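Local coordinates for protein thioredoxin reductase (Streptomyces clavuligerus, PDB 4NTD) that binds FAD and, as a flavoenzyme related to thioredoxin reductases, forms disulfide bonds in natural products such as holomycin, at residues G41-A46 and A85-G90; V48-R53 and Y97-I102. All coordinates share one frame; numbering follows the deposited sequence.

Interaction 1 of 2, residues G41-A46 and A85-G90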
loop_
_atom_site.group_PDB
_atom_site.type_symbol
_atom_site.label_atom_id
_atom_site.label_comp_id
_atom_site.label_asym_id
_atom_site.label_seq_id
_atom_site.Cartn_x
_atom_site.Cartn_y
_atom_site.Cartn_z
ATOM N N GLY A 41 9.019 -1.035 3.078
ATOM C CA GLY A 41 8.453 0.216 3.582
ATOM C C GLY A 41 9.412 1.386 3.454
ATOM O O GLY A 41 9.101 2.392 2.815
ATOM N N GLY A 42 10.587 1.252 4.058
ATOM C CA GLY A 42 11.596 2.298 3.997
ATOM C C GLY A 42 12.111 2.541 2.589
ATOM O O GLY A 42 12.333 3.686 2.196
ATOM N N LEU A 43 12.301 1.470 1.824
ATOM C CA LEU A 43 12.817 1.606 0.460
ATOM C C LEU A 43 11.864 2.369 -0.453
ATOM O O LEU A 43 12.303 3.238 -1.207
ATOM C CB LEU A 43 13.152 0.244 -0.156
ATOM C CG LEU A 43 14.441 -0.424 0.335
ATOM C CD1 LEU A 43 14.528 -1.839 -0.211
ATOM C CD2 LEU A 43 15.676 0.380 -0.051
ATOM N N ASN A 44 10.569 2.065 -0.397
ATOM C CA ASN A 44 9.630 2.766 -1.277
ATOM C C ASN A 44 9.432 4.222 -0.835
ATOM O O ASN A 44 9.207 5.096 -1.675
ATOM C CB ASN A 44 8.296 2.021 -1.426
ATOM C CG ASN A 44 7.708 2.144 -2.830
ATOM O OD1 ASN A 44 7.251 1.160 -3.413
ATOM N ND2 ASN A 44 7.728 3.354 -3.383
ATOM N N ALA A 45 9.536 4.491 0.466
ATOM C CA ALA A 45 9.532 5.874 0.950
ATOM C C ALA A 45 10.730 6.639 0.379
ATOM O O ALA A 45 10.575 7.733 -0.164
ATOM C CB ALA A 45 9.546 5.917 2.473
ATOM N N ALA A 46 11.917 6.047 0.490
ATOM C CA ALA A 46 13.145 6.664 -0.019
ATOM C C ALA A 46 13.119 6.866 -1.536
ATOM O O ALA A 46 13.619 7.874 -2.038
ATOM C CB ALA A 46 14.359 5.836 0.378
ATOM N N ALA A 85 16.529 -10.517 -3.457
ATOM C CA ALA A 85 16.491 -9.946 -4.802
ATOM C C ALA A 85 15.621 -8.689 -4.853
ATOM O O ALA A 85 15.977 -7.716 -5.520
ATOM C CB ALA A 85 16.001 -10.976 -5.809
ATOM N N LEU A 86 14.484 -8.707 -4.158
ATOM C CA LEU A 86 13.637 -7.511 -4.058
ATOM C C LEU A 86 14.432 -6.355 -3.464
ATOM O O LEU A 86 14.415 -5.239 -3.989
ATOM C CB LEU A 86 12.397 -7.771 -3.192
ATOM C CG LEU A 86 11.470 -6.559 -2.991
ATOM C CD1 LEU A 86 10.718 -6.244 -4.274
ATOM C CD2 LEU A 86 10.499 -6.774 -1.839
ATOM N N LEU A 87 15.136 -6.632 -2.372
ATOM C CA LEU A 87 15.890 -5.602 -1.671
ATOM C C LEU A 87 17.089 -5.121 -2.494
ATOM O O LEU A 87 17.337 -3.924 -2.561
ATOM C CB LEU A 87 16.324 -6.096 -0.287
ATOM C CG LEU A 87 15.170 -6.482 0.651
ATOM C CD1 LEU A 87 15.710 -7.057 1.951
ATOM C CD2 LEU A 87 14.245 -5.305 0.930
ATOM N N GLU A 88 17.812 -6.040 -3.133
ATOM C CA GLU A 88 18.936 -5.660 -3.999
ATOM C C GLU A 88 18.470 -4.729 -5.123
ATOM O O GLU A 88 19.092 -3.698 -5.384
ATOM C CB GLU A 88 19.619 -6.899 -4.590
ATOM C CG GLU A 88 20.824 -6.590 -5.473
ATOM C CD GLU A 88 21.578 -7.832 -5.915
ATOM O OE1 GLU A 88 21.667 -8.800 -5.130
ATOM O OE2 GLU A 88 22.095 -7.836 -7.053
ATOM N N THR A 89 17.370 -5.097 -5.771
ATOM C CA THR A 89 16.810 -4.300 -6.863
ATOM C C THR A 89 16.352 -2.930 -6.354
ATOM O O THR A 89 16.662 -1.905 -6.964
ATOM C CB THR A 89 15.637 -5.039 -7.544
ATOM O OG1 THR A 89 16.078 -6.331 -7.983
ATOM C CG2 THR A 89 15.113 -4.259 -8.748
ATOM N N GLY A 90 15.632 -2.921 -5.235
ATOM C CA GLY A 90 15.162 -1.682 -4.616
ATOM C C GLY A 90 16.274 -0.742 -4.183
ATOM O O GLY A 90 16.187 0.467 -4.405
#
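Leu43 and Leu87 meet through one methyl each, with Leu43 CD1 lying 3.7 Å from Leu87 CD2. The two side chains cross at about a right angle, so the touch is between branches and not along the lengths of the chains. The side chain of Leu43 sets out toward segment 85-90; its CG stands opposite its own carbonyl carbon (chi1 -76°), which sends CD1 toward Leu87, while CD2 lies near both Gly90 and the ring of Phe101 on strand 100-103. Leu87 starts out across this direction, and its end turns in so that CD2 alone makes the contact. On the Gly90 side the second branch of Leu43 faces backbone, its CD2 being 4.3 Å from Gly90 C. Between the two segments the backbones come nearest here, with Leu43 CA and Gly90 CA 6.5 Å apart. A CB on Gly90 would point at Leu43 and come within 3.2 Å of Leu43 CD1, a tight fit that the missing side chain avoids. No hydrogen bond links the segments, and the contact is wholly apolar. Within 85-90 the Thr89 hydroxyl turns back to its own helix, OG1 bonding to Ala85 O at 2.8 Å from the face opposite that used by Thr89 N.

Around this pair, Gly41 N bonds to a phosphate oxygen of FAD at the start of helix 40-51, consistent with a Rossmann-type nucleotide site, and Asn44 bonds to Gly74 and Leu76 of the second subunit. Helices 40-51 and 83-96 pack against each other also through Leu43 on Arg91 and Ala46 on Val94, while Ala46 rests on Val56 and Leu58 of strand 56-60 and Asn44 lies against helix 305-338.

Interaction 2 of 2, residues V48-R53 and Y97-I102; sequences VLARAR and YGAEFI
Ala50 and Tyr97, with CA atoms 5.8 Å apart, bring the last turn of helix 40-51 against the start of the turn that leads from helix 83-96, which ends just before Tyr97, to strand 100-103. The Ala50 methyl points into the junction, 3.7 Å from Tyr97 CB and, less closely, near the Ala99 methyl. Arg51 and Tyr97 run side by side in the same direction. Arg51 CG sits over the centre of one ring face, 3.5 Å from the Tyr97 ring centroid, in a CH-pi contact. A bend at chi3 (47°) then brings the guanidinium round the end of the ring, its plane turned 80° from that of the phenol. There Arg51 NH1 donates to Tyr97 OH at 3.0 Å, a bent bond (145°) near the guanidinium plane. Both groups have stronger partners in the second subunit: Arg51 forms a salt bridge with its Glu169, and Tyr97 OH bonds to its Asp79. A water donates to both Ala50 O and Tyr97 O, tying the two backbones together. A leucine in place of Tyr97 would probably leave Asp79 of the second subunit without its hydroxyl mate and Arg51 CG without a ring face. Both helices end in Schellman motifs, at Arg53 and Gly98, and strand 100-103 runs on beside strand 56-60, as expected for the beta-alpha-beta units of a Rossmann-type fold.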
loop_
_atom_site.group_PDB
_atom_site.type_symbol
_atom_site.label_atom_id
_atom_site.label_comp_id
_atom_site.label_asym_id
_atom_site.label_seq_id
_atom_site.Cartn_x
_atom_site.Cartn_y
_atom_site.Cartn_z
ATOM N N VAL A 48 10.516 7.440 -3.589
ATOM C CA VAL A 48 9.681 8.590 -3.946
ATOM C C VAL A 48 10.337 9.901 -3.485
ATOM O O VAL A 48 10.340 10.889 -4.222
ATOM C CB VAL A 48 8.249 8.436 -3.383
ATOM C CG1 VAL A 48 7.424 9.698 -3.609
ATOM C CG2 VAL A 48 7.562 7.233 -4.022
ATOM N N LEU A 49 10.911 9.899 -2.283
ATOM C CA LEU A 49 11.566 11.097 -1.746
ATOM C C LEU A 49 12.805 11.513 -2.543
ATOM O O LEU A 49 13.013 12.703 -2.785
ATOM C CB LEU A 49 11.932 10.904 -0.271
ATOM C CG LEU A 49 10.742 10.854 0.691
ATOM C CD1 LEU A 49 11.167 10.288 2.038
ATOM C CD2 LEU A 49 10.112 12.232 0.855
ATOM N N ALA A 50 13.619 10.540 -2.951
ATOM C CA ALA A 50 14.807 10.822 -3.766
ATOM C C ALA A 50 14.415 11.331 -5.156
ATOM O O ALA A 50 15.052 12.239 -5.691
ATOM C CB ALA A 50 15.689 9.586 -3.878
ATOM N N ARG A 51 13.360 10.753 -5.727
ATOM C CA ARG A 51 12.808 11.237 -6.997
ATOM C C ARG A 51 12.248 12.661 -6.870
ATOM O O ARG A 51 12.198 13.401 -7.854
ATOM C CB ARG A 51 11.732 10.281 -7.522
ATOM C CG ARG A 51 12.290 9.001 -8.140
ATOM C CD ARG A 51 11.182 8.079 -8.632
ATOM N NE ARG A 51 10.201 8.833 -9.403
ATOM C CZ ARG A 51 10.364 9.247 -10.659
ATOM N NH1 ARG A 51 11.462 8.943 -11.345
ATOM N NH2 ARG A 51 9.406 9.958 -11.241
ATOM N N ALA A 52 11.840 13.037 -5.655
ATOM C CA ALA A 52 11.409 14.405 -5.346
ATOM C C ALA A 52 12.580 15.348 -5.017
ATOM O O ALA A 52 12.364 16.462 -4.531
ATOM C CB ALA A 52 10.401 14.389 -4.206
ATOM N N ARG A 53 13.802 14.879 -5.284
ATOM C CA ARG A 53 15.026 15.667 -5.107
ATOM C C ARG A 53 15.290 16.057 -3.648
ATOM O O ARG A 53 15.962 17.052 -3.377
ATOM C CB ARG A 53 15.014 16.910 -6.012
ATOM C CG ARG A 53 14.648 16.610 -7.458
ATOM C CD ARG A 53 14.948 17.784 -8.375
ATOM N NE ARG A 53 16.375 17.908 -8.659
ATOM C CZ ARG A 53 16.926 18.949 -9.273
ATOM N NH1 ARG A 53 16.170 19.965 -9.664
ATOM N NH2 ARG A 53 18.233 18.977 -9.494
ATOM N N TYR A 97 19.172 7.272 -7.644
ATOM C CA TYR A 97 18.650 8.637 -7.519
ATOM C C TYR A 97 19.460 9.511 -6.554
ATOM O O TYR A 97 19.141 10.685 -6.372
ATOM C CB TYR A 97 17.175 8.609 -7.100
ATOM C CG TYR A 97 16.250 8.143 -8.201
ATOM C CD1 TYR A 97 16.002 8.947 -9.307
ATOM C CD2 TYR A 97 15.623 6.903 -8.140
ATOM C CE1 TYR A 97 15.161 8.529 -10.322
ATOM C CE2 TYR A 97 14.778 6.477 -9.151
ATOM C CZ TYR A 97 14.548 7.298 -10.240
ATOM O OH TYR A 97 13.710 6.898 -11.255
ATOM N N GLY A 98 20.497 8.943 -5.940
ATOM C CA GLY A 98 21.417 9.710 -5.100
ATOM C C GLY A 98 21.200 9.589 -3.601
ATOM O O GLY A 98 21.917 10.217 -2.820
ATOM N N ALA A 99 20.212 8.801 -3.183
ATOM C CA ALA A 99 20.030 8.521 -1.761
ATOM C C ALA A 99 21.212 7.696 -1.269
ATOM O O ALA A 99 21.787 6.914 -2.025
ATOM C CB ALA A 99 18.727 7.783 -1.515
ATOM N N GLU A 100 21.568 7.875 -0.001
ATOM C CA GLU A 100 22.748 7.232 0.567
ATOM C C GLU A 100 22.369 6.190 1.613
ATOM O O GLU A 100 21.425 6.384 2.375
ATOM C CB GLU A 100 23.670 8.291 1.159
ATOM C CG GLU A 100 24.250 9.212 0.100
ATOM C CD GLU A 100 25.131 10.291 0.682
ATOM O OE1 GLU A 100 24.586 11.258 1.253
ATOM O OE2 GLU A 100 26.368 10.178 0.562
ATOM N N PHE A 101 23.111 5.085 1.629
ATOM C CA PHE A 101 22.848 3.966 2.532
ATOM C C PHE A 101 23.959 3.806 3.565
ATOM O O PHE A 101 25.146 3.917 3.246
ATOM C CB PHE A 101 22.743 2.657 1.748
ATOM C CG PHE A 101 21.425 2.452 1.058
ATOM C CD1 PHE A 101 20.385 1.788 1.701
ATOM C CD2 PHE A 101 21.233 2.887 -0.246
ATOM C CE1 PHE A 101 19.173 1.584 1.063
ATOM C CE2 PHE A 101 20.023 2.682 -0.891
ATOM C CZ PHE A 101 18.991 2.030 -0.236
ATOM N N ILE A 102 23.553 3.533 4.802
ATOM C CA ILE A 102 24.460 3.099 5.854
ATOM C C ILE A 102 23.922 1.789 6.420
ATOM O O ILE A 102 22.736 1.702 6.757
ATOM C CB ILE A 102 24.541 4.128 7.005
ATOM C CG1 ILE A 102 25.030 5.486 6.485
ATOM C CG2 ILE A 102 25.454 3.621 8.120
ATOM C CD1 ILE A 102 24.986 6.597 7.515
HETATM O O HOH W 1 17.311 12.701 -7.133
#

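In the fold
Both interactions use helix 40-51. Interaction 1 sets its N-terminal half against helix 83-96; interaction 2 sets its C-terminal end against the turn and strand that follow that helix. Their centres lie about 11 Å apart, and Leu43 CD2 touches Phe101 CZ at 3.7 Å, so the helix-helix contact runs on into the edge strand of the parallel sheet. Both are largely buried, but interaction 1 lies nearer the centre of the chain and next to FAD, and is purely apolar. Interaction 2, farther out, mixes methyl packing with a guanidinium, a phenol and a bridging water. The second subunit borders both, through asparagine bonds at 41-46 and through salt bridges and backbone bonds at 48-53 and the Tyr97 hydroxyl.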